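Local coordinates for protein ForH (Streptomyces kaniharaensis, PDB 6NKO) that probably acts in formycin A biosynthesis as an IMP cyclohydrolase-like enzyme, helping to complete the pyrimidine ring of the pyrazolopyrimidine base, at residues A[28-33]-A[54-59]; A[41-46]-A[167-172]; A[117-122]-A[195-200]; A[132-137]-A[203-208]. One frame throughout, in Å; residues are numbered along the deposited sequence.

Contact 1. Residues A[28-33]-A[54-59]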
loop_
_atom_site.group_PDB
_atom_site.type_symbol
_atom_site.label_atom_id
_atom_site.label_comp_id
_atom_site.label_asym_id
_atom_site.label_seq_id
_atom_site.Cartn_x
_atom_site.Cartn_y
_atom_site.Cartn_z
ATOM N N SER A 28 -3.490 7.958 0.194
ATOM C CA SER A 28 -3.857 9.318 0.565
ATOM C C SER A 28 -4.673 9.990 -0.531
ATOM O O SER A 28 -5.606 10.746 -0.238
ATOM C CB SER A 28 -2.600 10.140 0.865
ATOM O OG SER A 28 -1.817 9.525 1.874
ATOM N N ASP A 29 -4.324 9.727 -1.789
ATOM C CA ASP A 29 -5.136 10.116 -2.935
ATOM C C ASP A 29 -6.236 9.074 -3.105
ATOM O O ASP A 29 -5.960 7.932 -3.488
ATOM C CB ASP A 29 -4.261 10.225 -4.181
ATOM C CG ASP A 29 -5.050 10.574 -5.430
ATOM O OD1 ASP A 29 -6.238 10.938 -5.318
ATOM O OD2 ASP A 29 -4.471 10.488 -6.533
ATOM N N LYS A 30 -7.479 9.459 -2.824
ATOM C CA LYS A 30 -8.591 8.516 -2.791
ATOM C C LYS A 30 -9.226 8.274 -4.153
ATOM O O LYS A 30 -10.219 7.544 -4.230
ATOM C CB LYS A 30 -9.666 9.002 -1.814
ATOM C CG LYS A 30 -9.118 9.667 -0.571
ATOM C CD LYS A 30 -8.897 8.659 0.539
ATOM C CE LYS A 30 -7.872 9.166 1.536
ATOM N NZ LYS A 30 -8.058 8.540 2.868
ATOM N N ARG A 31 -8.691 8.860 -5.222
ATOM C CA ARG A 31 -9.318 8.721 -6.530
ATOM C C ARG A 31 -9.302 7.264 -6.975
ATOM O O ARG A 31 -8.262 6.599 -6.931
ATOM C CB ARG A 31 -8.604 9.603 -7.556
ATOM C CG ARG A 31 -8.926 9.259 -9.004
ATOM C CD ARG A 31 -8.659 10.440 -9.928
ATOM N NE ARG A 31 -7.262 10.492 -10.353
ATOM C CZ ARG A 31 -6.741 9.736 -11.315
ATOM N NH1 ARG A 31 -7.501 8.866 -11.966
ATOM N NH2 ARG A 31 -5.457 9.849 -11.626
ATOM N N ASN A 32 -10.473 6.770 -7.387
ATOM C CA ASN A 32 -10.704 5.414 -7.884
ATOM C C ASN A 32 -10.556 4.341 -6.813
ATOM O O ASN A 32 -10.542 3.148 -7.146
ATOM C CB ASN A 32 -9.779 5.065 -9.058
ATOM C CG ASN A 32 -9.990 5.964 -10.254
ATOM O OD1 ASN A 32 -10.993 6.670 -10.345
ATOM N ND2 ASN A 32 -9.042 5.942 -11.185
ATOM N N ILE A 33 -10.453 4.716 -5.534
ATOM C CA ILE A 33 -10.218 3.708 -4.504
ATOM C C ILE A 33 -11.478 2.895 -4.227
ATOM O O ILE A 33 -11.393 1.731 -3.814
ATOM C CB ILE A 33 -9.670 4.360 -3.218
ATOM C CG1 ILE A 33 -8.882 3.335 -2.399
ATOM C CG2 ILE A 33 -10.797 4.948 -2.374
ATOM C CD1 ILE A 33 -7.855 2.562 -3.201
ATOM N N TYR A 54 -10.252 3.711 5.321
ATOM C CA TYR A 54 -11.211 2.867 6.028
ATOM C C TYR A 54 -12.521 3.604 6.275
ATOM O O TYR A 54 -13.600 3.092 5.956
ATOM C CB TYR A 54 -10.609 2.382 7.348
ATOM C CG TYR A 54 -11.565 1.587 8.211
ATOM C CD1 TYR A 54 -11.832 0.252 7.938
ATOM C CD2 TYR A 54 -12.198 2.170 9.303
ATOM C CE1 TYR A 54 -12.705 -0.480 8.725
ATOM C CE2 TYR A 54 -13.071 1.447 10.093
ATOM C CZ TYR A 54 -13.321 0.122 9.799
ATOM O OH TYR A 54 -14.189 -0.605 10.582
ATOM N N ARG A 55 -12.445 4.810 6.842
ATOM C CA ARG A 55 -13.660 5.546 7.180
ATOM C C ARG A 55 -14.464 5.884 5.933
ATOM O O ARG A 55 -15.700 5.860 5.956
ATOM C CB ARG A 55 -13.307 6.818 7.954
ATOM C CG ARG A 55 -14.512 7.538 8.546
ATOM C CD ARG A 55 -15.000 6.859 9.818
ATOM N NE ARG A 55 -15.967 5.801 9.537
ATOM C CZ ARG A 55 -16.166 4.744 10.318
ATOM N NH1 ARG A 55 -15.468 4.601 11.437
ATOM N NH2 ARG A 55 -17.066 3.829 9.981
ATOM N N LEU A 56 -13.779 6.190 4.830
ATOM C CA LEU A 56 -14.478 6.504 3.590
ATOM C C LEU A 56 -15.189 5.279 3.029
ATOM O O LEU A 56 -16.343 5.369 2.596
ATOM C CB LEU A 56 -13.495 7.070 2.568
ATOM C CG LEU A 56 -14.035 7.273 1.153
ATOM C CD1 LEU A 56 -14.750 8.610 1.047
ATOM C CD2 LEU A 56 -12.911 7.177 0.135
ATOM N N LEU A 57 -14.518 4.124 3.030
ATOM C CA LEU A 57 -15.113 2.931 2.439
ATOM C C LEU A 57 -16.226 2.364 3.310
ATOM O O LEU A 57 -17.214 1.840 2.783
ATOM C CB LEU A 57 -14.039 1.872 2.193
ATOM C CG LEU A 57 -12.970 2.207 1.151
ATOM C CD1 LEU A 57 -11.882 1.145 1.145
ATOM C CD2 LEU A 57 -13.585 2.359 -0.233
ATOM N N ARG A 58 -16.090 2.459 4.635
ATOM C CA ARG A 58 -17.121 1.927 5.521
ATOM C C ARG A 58 -18.367 2.802 5.512
ATOM O O ARG A 58 -19.491 2.290 5.573
ATOM C CB ARG A 58 -16.572 1.784 6.942
ATOM C CG ARG A 58 -16.114 0.374 7.280
ATOM C CD ARG A 58 -16.963 -0.239 8.382
ATOM N NE ARG A 58 -16.726 -1.673 8.523
ATOM C CZ ARG A 58 -17.677 -2.569 8.764
ATOM N NH1 ARG A 58 -18.938 -2.182 8.894
ATOM N NH2 ARG A 58 -17.369 -3.855 8.876
ATOM N N ASP A 59 -18.193 4.125 5.444
ATOM C CA ASP A 59 -19.347 5.008 5.308
ATOM C C ASP A 59 -20.080 4.759 3.997
ATOM O O ASP A 59 -21.293 4.980 3.911
ATOM C CB ASP A 59 -18.914 6.471 5.409
ATOM C CG ASP A 59 -18.477 6.858 6.810
ATOM O OD1 ASP A 59 -18.720 6.073 7.751
ATOM O OD2 ASP A 59 -17.886 7.946 6.968
#
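Lys30 and Ile33, the first and last residues of a type II beta turn, both face helix 51-59, with the CA of Lys30 8.9 Å from the CA of Leu56 and the CA of Ile33 8.5 Å from the CA of Leu57. A hydrogen bond from Ile33 N to Lys30 O, 3.1 Å, closes the turn, and its third residue, Asn32, takes up the required positive phi (68°). An Asx turn overlaps it: Arg31 N reaches Asp29 OD1 from above the carboxylate plane. On the far side of the turn, Arg31 forms a salt bridge with Asp163 and Asn32 bonds to Pro162 O. The segment is the loop between the first strand of the parallel sheet, 22-26, and helix 33-42, as expected for an MGS-like domain. In related IMP cyclohydrolases this loop takes part in nucleotide binding; the present structure is an apo form. The contact itself is apolar. Ile33 turns CG1 anti to its backbone N (chi1 -156°), which sends the CG2 branch out to CD2 of Leu56 at 4.0 Å, the two side chains passing at an oblique angle. Ile33 CG2 also lies 4.4 Å from Leu57 CD2, which is 4.2 Å from the carbonyl O of Ile33. Nearer the solvent, Lys30 adds the root of its chain, CB lying 4.2 Å from Leu56 CD2, and Thr53, one helical turn before Leu57, touches both Lys30 and Ile33.

Contact 2. Residues A[41-46]-A[167-172]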
loop_
_atom_site.group_PDB
_atom_site.type_symbol
_atom_site.label_atom_id
_atom_site.label_comp_id
_atom_site.label_asym_id
_atom_site.label_seq_id
_atom_site.Cartn_x
_atom_site.Cartn_y
_atom_site.Cartn_z
ATOM N N LEU A 41 -13.918 -6.825 -3.229
ATOM C CA LEU A 41 -14.816 -7.461 -2.269
ATOM C C LEU A 41 -15.806 -8.390 -2.964
ATOM O O LEU A 41 -16.116 -9.470 -2.447
ATOM C CB LEU A 41 -15.550 -6.400 -1.453
ATOM C CG LEU A 41 -14.706 -5.662 -0.410
ATOM C CD1 LEU A 41 -15.437 -4.428 0.097
ATOM C CD2 LEU A 41 -14.335 -6.584 0.745
ATOM N N ARG A 42 -16.312 -7.993 -4.135
ATOM C CA ARG A 42 -17.203 -8.867 -4.891
ATOM C C ARG A 42 -16.492 -10.117 -5.393
ATOM O O ARG A 42 -17.151 -11.133 -5.642
ATOM C CB ARG A 42 -17.821 -8.113 -6.073
ATOM C CG ARG A 42 -18.393 -6.752 -5.716
ATOM C CD ARG A 42 -19.333 -6.238 -6.795
ATOM N NE ARG A 42 -19.043 -4.852 -7.158
ATOM C CZ ARG A 42 -18.305 -4.492 -8.204
ATOM N NH1 ARG A 42 -17.778 -5.416 -8.998
ATOM N NH2 ARG A 42 -18.092 -3.208 -8.458
ATOM N N LEU A 43 -15.170 -10.065 -5.547
ATOM C CA LEU A 43 -14.392 -11.228 -5.951
ATOM C C LEU A 43 -14.040 -12.138 -4.781
ATOM O O LEU A 43 -13.329 -13.129 -4.980
ATOM C CB LEU A 43 -13.112 -10.780 -6.660
ATOM C CG LEU A 43 -13.282 -10.189 -8.059
ATOM C CD1 LEU A 43 -11.939 -9.732 -8.612
ATOM C CD2 LEU A 43 -13.935 -11.196 -8.992
ATOM N N GLY A 44 -14.518 -11.833 -3.576
ATOM C CA GLY A 44 -14.225 -12.631 -2.407
ATOM C C GLY A 44 -12.967 -12.239 -1.665
ATOM O O GLY A 44 -12.665 -12.847 -0.629
ATOM N N TRP A 45 -12.226 -11.250 -2.159
ATOM C CA TRP A 45 -11.019 -10.805 -1.480
ATOM C C TRP A 45 -11.353 -10.228 -0.111
ATOM O O TRP A 45 -12.465 -9.753 0.138
ATOM C CB TRP A 45 -10.294 -9.743 -2.309
ATOM C CG TRP A 45 -9.501 -10.267 -3.463
ATOM C CD1 TRP A 45 -9.923 -11.137 -4.426
ATOM C CD2 TRP A 45 -8.145 -9.936 -3.788
ATOM N NE1 TRP A 45 -8.913 -11.372 -5.326
ATOM C CE2 TRP A 45 -7.810 -10.648 -4.955
ATOM C CE3 TRP A 45 -7.180 -9.110 -3.200
ATOM C CZ2 TRP A 45 -6.550 -10.561 -5.546
ATOM C CZ3 TRP A 45 -5.931 -9.024 -3.790
ATOM C CH2 TRP A 45 -5.628 -9.745 -4.951
ATOM N N ARG A 46 -10.376 -10.274 0.784
ATOM C CA ARG A 46 -10.424 -9.490 2.006
ATOM C C ARG A 46 -9.707 -8.174 1.748
ATOM O O ARG A 46 -8.601 -8.162 1.201
ATOM C CB ARG A 46 -9.781 -10.240 3.170
ATOM C CG ARG A 46 -10.651 -11.352 3.735
ATOM C CD ARG A 46 -9.960 -12.054 4.885
ATOM N NE ARG A 46 -9.258 -11.115 5.754
ATOM C CZ ARG A 46 -8.060 -11.338 6.282
ATOM N NH1 ARG A 46 -7.422 -12.473 6.026
ATOM N NH2 ARG A 46 -7.497 -10.428 7.066
ATOM N N ASP A 167 -7.297 -1.709 -14.909
ATOM C CA ASP A 167 -6.715 -2.832 -15.640
ATOM C C ASP A 167 -6.420 -4.004 -14.711
ATOM O O ASP A 167 -6.613 -5.166 -15.086
ATOM C CB ASP A 167 -5.443 -2.391 -16.363
ATOM C CG ASP A 167 -4.625 -3.567 -16.868
ATOM O OD1 ASP A 167 -3.391 -3.565 -16.674
ATOM O OD2 ASP A 167 -5.219 -4.496 -17.459
ATOM N N VAL A 168 -5.955 -3.718 -13.493
ATOM C CA VAL A 168 -5.694 -4.785 -12.534
ATOM C C VAL A 168 -6.999 -5.438 -12.099
ATOM O O VAL A 168 -7.103 -6.669 -12.037
ATOM C CB VAL A 168 -4.900 -4.240 -11.333
ATOM C CG1 VAL A 168 -4.953 -5.217 -10.167
ATOM C CG2 VAL A 168 -3.460 -3.959 -11.734
ATOM N N LEU A 169 -8.018 -4.628 -11.801
ATOM C CA LEU A 169 -9.303 -5.176 -11.384
ATOM C C LEU A 169 -9.952 -5.978 -12.506
ATOM O O LEU A 169 -10.554 -7.030 -12.259
ATOM C CB LEU A 169 -10.230 -4.049 -10.925
ATOM C CG LEU A 169 -11.653 -4.464 -10.544
ATOM C CD1 LEU A 169 -11.636 -5.516 -9.441
ATOM C CD2 LEU A 169 -12.473 -3.255 -10.122
ATOM N N LYS A 170 -9.839 -5.498 -13.748
ATOM C CA LYS A 170 -10.392 -6.243 -14.873
ATOM C C LYS A 170 -9.664 -7.567 -15.064
ATOM O O LYS A 170 -10.304 -8.607 -15.253
ATOM C CB LYS A 170 -10.330 -5.401 -16.149
ATOM C CG LYS A 170 -11.205 -4.157 -16.101
ATOM C CD LYS A 170 -11.844 -3.854 -17.444
ATOM C CE LYS A 170 -12.640 -2.557 -17.386
ATOM N NZ LYS A 170 -13.564 -2.521 -16.215
ATOM N N LEU A 171 -8.329 -7.549 -14.999
ATOM C CA LEU A 171 -7.552 -8.780 -15.122
ATOM C C LEU A 171 -7.971 -9.803 -14.072
ATOM O O LEU A 171 -8.195 -10.977 -14.386
ATOM C CB LEU A 171 -6.060 -8.471 -15.002
ATOM C CG LEU A 171 -5.329 -8.006 -16.260
ATOM C CD1 LEU A 171 -3.998 -7.380 -15.888
ATOM C CD2 LEU A 171 -5.127 -9.167 -17.220
ATOM N N LEU A 172 -8.081 -9.371 -12.813
ATOM C CA LEU A 172 -8.524 -10.277 -11.758
ATOM C C LEU A 172 -9.944 -10.771 -12.004
ATOM O O LEU A 172 -10.291 -11.888 -11.601
ATOM C CB LEU A 172 -8.435 -9.587 -10.396
ATOM C CG LEU A 172 -7.035 -9.373 -9.811
ATOM C CD1 LEU A 172 -7.094 -8.429 -8.622
ATOM C CD2 LEU A 172 -6.401 -10.698 -9.414
#
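Leu172 of helix 165-174 faces both Leu43 and Trp45, meeting each with a different part of its side chain. Toward Leu43 it offers its root: Leu43 CD1 lies 3.9 Å from Leu172 CB and 4.0 Å from Leu172 O, the two leucines crossing at a slant. Toward Trp45 it offers its branched end: with CG of Leu172 held beside its backbone N (chi1 -73°), the two side chains run at about a right angle. Both methyls converge on one corner of the indole, CD1, approaching obliquely, at 3.8 Å and CD2 at 3.9 Å from Trp45 CZ2. One turn earlier in the helix, Leu169 CD1 adds a looser contact at 4.3 Å from Leu43 CD1. Gly44, with phi 88°, ends helix 33-42 in a Schellman motif and reverses the chain into strand 46-49, so that Leu43 and Trp45 can flank the bend and still point to the same neighbour. This is the exit of the beta-alpha-beta crossover from strand 22-26 to strand 46-49. Leu40 of the crossover helix touches both Trp45 and Leu172, while Leu114 of the sheet meets Trp45 and Val168. No hydrogen bond crosses between the segments, and the indole's one polar atom, NE1, is satisfied by Gly177 O; the turn that ends helix 33-42 is therefore joined to helix 165-174 by apolar packing, with no evident polar cost to the buried tryptophan.

Contact 3. Residues A[117-122]-A[195-200]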
loop_
_atom_site.group_PDB
_atom_site.type_symbol
_atom_site.label_atom_id
_atom_site.label_comp_id
_atom_site.label_asym_id
_atom_site.label_seq_id
_atom_site.Cartn_x
_atom_site.Cartn_y
_atom_site.Cartn_z
ATOM N N ASN A 117 -0.716 2.095 -2.263
ATOM C CA ASN A 117 -0.118 3.135 -1.431
ATOM C C ASN A 117 0.031 4.433 -2.214
ATOM O O ASN A 117 0.651 4.450 -3.282
ATOM C CB ASN A 117 1.242 2.678 -0.886
ATOM C CG ASN A 117 1.876 3.702 0.036
ATOM O OD1 ASN A 117 3.041 4.062 -0.129
ATOM N ND2 ASN A 117 1.111 4.178 1.010
ATOM N N ASN A 118 -0.529 5.515 -1.664
ATOM C CA ASN A 118 -0.534 6.842 -2.272
ATOM C C ASN A 118 0.018 7.854 -1.279
ATOM O O ASN A 118 0.022 7.622 -0.068
ATOM C CB ASN A 118 -1.951 7.276 -2.682
ATOM C CG ASN A 118 -2.357 6.742 -4.026
ATOM O OD1 ASN A 118 -3.542 6.660 -4.342
ATOM N ND2 ASN A 118 -1.373 6.375 -4.835
ATOM N N TYR A 119 0.447 9.005 -1.794
ATOM C CA TYR A 119 0.997 10.068 -0.964
ATOM C C TYR A 119 0.190 11.353 -1.089
ATOM O O TYR A 119 -0.383 11.654 -2.141
ATOM C CB TYR A 119 2.452 10.347 -1.323
ATOM C CG TYR A 119 3.240 9.085 -1.515
ATOM C CD1 TYR A 119 3.240 8.098 -0.539
ATOM C CD2 TYR A 119 3.971 8.870 -2.670
ATOM C CE1 TYR A 119 3.949 6.937 -0.708
ATOM C CE2 TYR A 119 4.686 7.710 -2.849
ATOM C CZ TYR A 119 4.673 6.746 -1.863
ATOM O OH TYR A 119 5.388 5.582 -2.029
ATOM N N TYR A 120 0.164 12.111 0.006
ATOM C CA TYR A 120 -0.473 13.418 0.015
ATOM C C TYR A 120 0.297 14.395 -0.870
ATOM O O TYR A 120 1.473 14.196 -1.188
ATOM C CB TYR A 120 -0.552 13.963 1.440
ATOM C CG TYR A 120 -1.578 13.275 2.307
ATOM C CD1 TYR A 120 -2.935 13.420 2.056
ATOM C CD2 TYR A 120 -1.189 12.477 3.377
ATOM C CE1 TYR A 120 -3.879 12.790 2.844
ATOM C CE2 TYR A 120 -2.126 11.844 4.171
ATOM C CZ TYR A 120 -3.469 12.004 3.900
ATOM O OH TYR A 120 -4.411 11.379 4.685
ATOM N N LEU A 121 -0.388 15.465 -1.265
ATOM C CA LEU A 121 0.236 16.499 -2.079
ATOM C C LEU A 121 1.244 17.284 -1.250
ATOM O O LEU A 121 0.952 17.695 -0.123
ATOM C CB LEU A 121 -0.825 17.439 -2.645
ATOM C CG LEU A 121 -1.788 16.853 -3.678
ATOM C CD1 LEU A 121 -2.914 17.833 -3.962
ATOM C CD2 LEU A 121 -1.055 16.485 -4.960
ATOM N N LEU A 122 2.433 17.498 -1.812
ATOM C CA LEU A 122 3.408 18.256 -1.048
ATOM C C LEU A 122 3.487 19.695 -1.547
ATOM O O LEU A 122 3.294 19.960 -2.737
ATOM C CB LEU A 122 4.796 17.613 -1.142
ATOM C CG LEU A 122 4.921 16.191 -0.593
ATOM C CD1 LEU A 122 6.013 15.445 -1.338
ATOM C CD2 LEU A 122 5.190 16.202 0.905
ATOM N N PHE A 195 8.783 1.829 -7.711
ATOM C CA PHE A 195 10.070 2.374 -7.284
ATOM C C PHE A 195 10.311 3.757 -7.870
ATOM O O PHE A 195 10.940 4.604 -7.223
ATOM C CB PHE A 195 11.204 1.424 -7.679
ATOM C CG PHE A 195 11.398 0.286 -6.717
ATOM C CD1 PHE A 195 11.879 0.518 -5.437
ATOM C CD2 PHE A 195 11.095 -1.015 -7.090
ATOM C CE1 PHE A 195 12.054 -0.526 -4.545
ATOM C CE2 PHE A 195 11.269 -2.064 -6.204
ATOM C CZ PHE A 195 11.749 -1.819 -4.929
ATOM N N ARG A 196 9.818 4.005 -9.086
ATOM C CA ARG A 196 9.965 5.321 -9.700
ATOM C C ARG A 196 9.165 6.371 -8.941
ATOM O O ARG A 196 9.662 7.470 -8.668
ATOM C CB ARG A 196 9.525 5.262 -11.163
ATOM C CG ARG A 196 10.131 6.331 -12.048
ATOM C CD ARG A 196 9.835 6.055 -13.515
ATOM N NE ARG A 196 10.332 4.748 -13.937
ATOM C CZ ARG A 196 11.554 4.532 -14.415
ATOM N NH1 ARG A 196 12.410 5.538 -14.533
ATOM N NH2 ARG A 196 11.923 3.313 -14.777
ATOM N N ILE A 197 7.918 6.049 -8.592
ATOM C CA ILE A 197 7.091 6.983 -7.833
ATOM C C ILE A 197 7.701 7.238 -6.460
ATOM O O ILE A 197 7.721 8.375 -5.972
ATOM C CB ILE A 197 5.648 6.448 -7.733
ATOM C CG1 ILE A 197 4.920 6.623 -9.068
ATOM C CG2 ILE A 197 4.884 7.138 -6.614
ATOM C CD1 ILE A 197 3.844 5.592 -9.313
ATOM N N SER A 198 8.227 6.190 -5.820
ATOM C CA SER A 198 8.848 6.361 -4.511
ATOM C C SER A 198 10.120 7.193 -4.606
ATOM O O SER A 198 10.385 8.037 -3.741
ATOM C CB SER A 198 9.146 4.999 -3.886
ATOM O OG SER A 198 7.953 4.370 -3.451
ATOM N N GLY A 199 10.921 6.970 -5.651
ATOM C CA GLY A 199 12.131 7.757 -5.821
ATOM C C GLY A 199 11.843 9.229 -6.035
ATOM O O GLY A 199 12.538 10.093 -5.494
ATOM N N ALA A 200 10.809 9.537 -6.823
ATOM C CA ALA A 200 10.436 10.930 -7.039
ATOM C C ALA A 200 9.830 11.543 -5.785
ATOM O O ALA A 200 10.021 12.737 -5.523
ATOM C CB ALA A 200 9.461 11.038 -8.211
#
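Tyr119 reaches across to helix 184-212 with the outer part of its ring, laying CE2 3.8 Å from CG2 of Ile197. It belongs to the loop that leaves strand 114-117 of the central parallel sheet, so the contact ties the C-terminal end of an inner strand in this MGS-like alpha/beta fold to the long helix near the chain's end. The ring and Ile197 meet obliquely. Ile197 has CG2 anti to its backbone N and CG1 beside it (chi1 -75°), an arrangement that presents the CG2 methyl to the tyrosine. Further cover comes from Tyr201, one turn on from Ile197, whose ring stacks with that of Tyr119, and from Pro143 and Leu146 of helix 141-151. Two residues before the tyrosine, Asn117 ND2 bonds to Ala26 O and Asp139 OD2, fastening the start of the loop to neighbouring parts of the domain. Ser198 OG, which also makes a weak hydrogen bond to Ala194 O in the preceding helical turn, sits at the ring edge near its plane and is joined to Tyr119 OH by a hydrogen bond of 3.2 Å.

Contact 4. Residues A[132-137]-A[203-208]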
loop_
_atom_site.group_PDB
_atom_site.type_symbol
_atom_site.label_atom_id
_atom_site.label_comp_id
_atom_site.label_asym_id
_atom_site.label_seq_id
_atom_site.Cartn_x
_atom_site.Cartn_y
_atom_site.Cartn_z
ATOM N N ALA A 132 6.528 22.282 9.160
ATOM C CA ALA A 132 5.182 21.853 9.522
ATOM C C ALA A 132 4.275 21.687 8.310
ATOM O O ALA A 132 3.300 20.931 8.377
ATOM C CB ALA A 132 4.558 22.848 10.503
ATOM N N GLY A 133 4.573 22.367 7.207
ATOM C CA GLY A 133 3.731 22.316 6.032
ATOM C C GLY A 133 3.858 21.085 5.163
ATOM O O GLY A 133 3.189 21.012 4.128
ATOM N N PHE A 134 4.687 20.109 5.539
ATOM C CA PHE A 134 4.867 18.936 4.691
ATOM C C PHE A 134 5.296 17.698 5.471
ATOM O O PHE A 134 5.058 16.571 5.025
ATOM C CB PHE A 134 5.895 19.230 3.590
ATOM C CG PHE A 134 7.319 19.318 4.083
ATOM C CD1 PHE A 134 8.134 18.195 4.105
ATOM C CD2 PHE A 134 7.846 20.526 4.507
ATOM C CE1 PHE A 134 9.440 18.273 4.556
ATOM C CE2 PHE A 134 9.156 20.609 4.952
ATOM C CZ PHE A 134 9.952 19.480 4.978
ATOM N N ARG A 135 5.923 17.891 6.633
ATOM C CA ARG A 135 6.673 16.804 7.257
ATOM C C ARG A 135 5.762 15.676 7.728
ATOM O O ARG A 135 6.001 14.505 7.411
ATOM C CB ARG A 135 7.513 17.337 8.417
ATOM C CG ARG A 135 8.307 16.259 9.143
ATOM C CD ARG A 135 7.590 15.799 10.402
ATOM N NE ARG A 135 7.487 16.883 11.367
ATOM C CZ ARG A 135 8.508 17.339 12.083
ATOM N NH1 ARG A 135 9.706 16.787 11.959
ATOM N NH2 ARG A 135 8.330 18.338 12.933
ATOM N N GLU A 136 4.732 15.993 8.516
ATOM C CA GLU A 136 3.899 14.912 9.033
ATOM C C GLU A 136 3.032 14.275 7.956
ATOM O O GLU A 136 2.452 13.213 8.201
ATOM C CB GLU A 136 3.026 15.402 10.192
ATOM C CG GLU A 136 3.486 14.878 11.557
ATOM C CD GLU A 136 3.034 13.450 11.829
ATOM O OE1 GLU A 136 3.554 12.828 12.782
ATOM O OE2 GLU A 136 2.158 12.948 11.092
ATOM N N LYS A 137 2.941 14.887 6.774
ATOM C CA LYS A 137 2.318 14.235 5.632
ATOM C C LYS A 137 3.215 13.175 5.004
ATOM O O LYS A 137 2.736 12.397 4.173
ATOM C CB LYS A 137 1.933 15.277 4.578
ATOM C CG LYS A 137 0.895 16.287 5.048
ATOM C CD LYS A 137 -0.144 16.551 3.970
ATOM C CE LYS A 137 0.039 17.929 3.353
ATOM N NZ LYS A 137 -0.008 19.001 4.383
ATOM N N ALA A 203 12.770 12.464 -3.540
ATOM C CA ALA A 203 13.534 13.593 -4.068
ATOM C C ALA A 203 12.806 14.909 -3.828
ATOM O O ALA A 203 13.440 15.933 -3.544
ATOM C CB ALA A 203 13.818 13.393 -5.557
ATOM N N SER A 204 11.474 14.901 -3.932
ATOM C CA SER A 204 10.703 16.103 -3.632
ATOM C C SER A 204 10.780 16.453 -2.151
ATOM O O SER A 204 10.910 17.630 -1.792
ATOM C CB SER A 204 9.249 15.914 -4.062
ATOM O OG SER A 204 9.121 15.980 -5.471
ATOM N N VAL A 205 10.701 15.446 -1.276
ATOM C CA VAL A 205 10.779 15.704 0.160
ATOM C C VAL A 205 12.159 16.233 0.535
ATOM O O VAL A 205 12.288 17.117 1.390
ATOM C CB VAL A 205 10.418 14.435 0.952
ATOM C CG1 VAL A 205 10.649 14.650 2.444
ATOM C CG2 VAL A 205 8.971 14.033 0.684
ATOM N N ALA A 206 13.210 15.707 -0.102
ATOM C CA ALA A 206 14.555 16.222 0.139
ATOM C C ALA A 206 14.659 17.689 -0.256
ATOM O O ALA A 206 15.307 18.483 0.435
ATOM C CB ALA A 206 15.585 15.387 -0.624
ATOM N N GLU A 207 14.022 18.068 -1.366
ATOM C CA GLU A 207 14.024 19.467 -1.783
ATOM C C GLU A 207 13.335 20.360 -0.761
ATOM O O GLU A 207 13.739 21.513 -0.571
ATOM C CB GLU A 207 13.350 19.604 -3.147
ATOM C CG GLU A 207 13.874 20.748 -3.987
ATOM C CD GLU A 207 13.133 20.883 -5.303
ATOM O OE1 GLU A 207 12.069 20.244 -5.456
ATOM O OE2 GLU A 207 13.617 21.625 -6.184
ATOM N N LEU A 208 12.294 19.854 -0.096
ATOM C CA LEU A 208 11.618 20.651 0.922
ATOM C C LEU A 208 12.496 20.824 2.155
ATOM O O LEU A 208 12.544 21.911 2.741
ATOM C CB LEU A 208 10.279 20.009 1.289
ATOM C CG LEU A 208 9.301 19.804 0.127
ATOM C CD1 LEU A 208 7.989 19.205 0.608
ATOM C CD2 LEU A 208 9.052 21.109 -0.615
#
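The Phe134 ring has CB of Leu208 over the centre of one face and Phe209 meeting it edge-to-face, while Val205 comes in obliquely, its CG1 4.4 Å from Phe134 CE1. The face contact is a well-centred CH-pi interaction: Leu208 CB stands 3.7 Å from the ring centroid, only 9° off the normal. In this way the excursion between strand 114-117 and helix 141-151 of the MGS-like fold is packed against the last turns of the long C-terminal helix 184-212. Phe134 follows a short 3-10 segment, and its first torsion, 72°, tucks CG over the backbone, flanked by N and the carbonyl carbon, bringing the ring across toward the helix. The two side chains run alongside each other head to tail: the root of the leucine rests over the ring, and its tip reaches back to the root of the phenylalanine. Pro123 also touches Phe134, and Leu129 touches Leu208, so other residues of the same excursion add to this buried apolar cluster. Outside it, Glu136 is turned to a salt bridge with Arg80. The shortest approach between the segments is made by Leu208 CD1, which lies 3.5 Å from Phe134 CG and 3.6 Å from Phe134 CB.

Contacts 3 and 4 lie on the same side of the chain's centre, their centres about 12 Å apart, and both fix the excursion after strand 114-117 to helix 184-212. They also touch directly: Leu122 CB is 4.0 Å from Leu208 CD1, and Tyr120 CB is 3.6 Å from Lys137 CD. Contact 1 meets contact 3 where two strand-end loops adjoin, with Ser28 OG 3.3 Å from Asn118 O in a probable, weak hydrogen bond; in IMP cyclohydrolases loops at this end of the sheet form the nucleotide site, which probably lies here too. Contact 2 touches none of the others; its nearest atoms are about 7 Å from contact 1, while its centre is about 34 Å from that of contact 4.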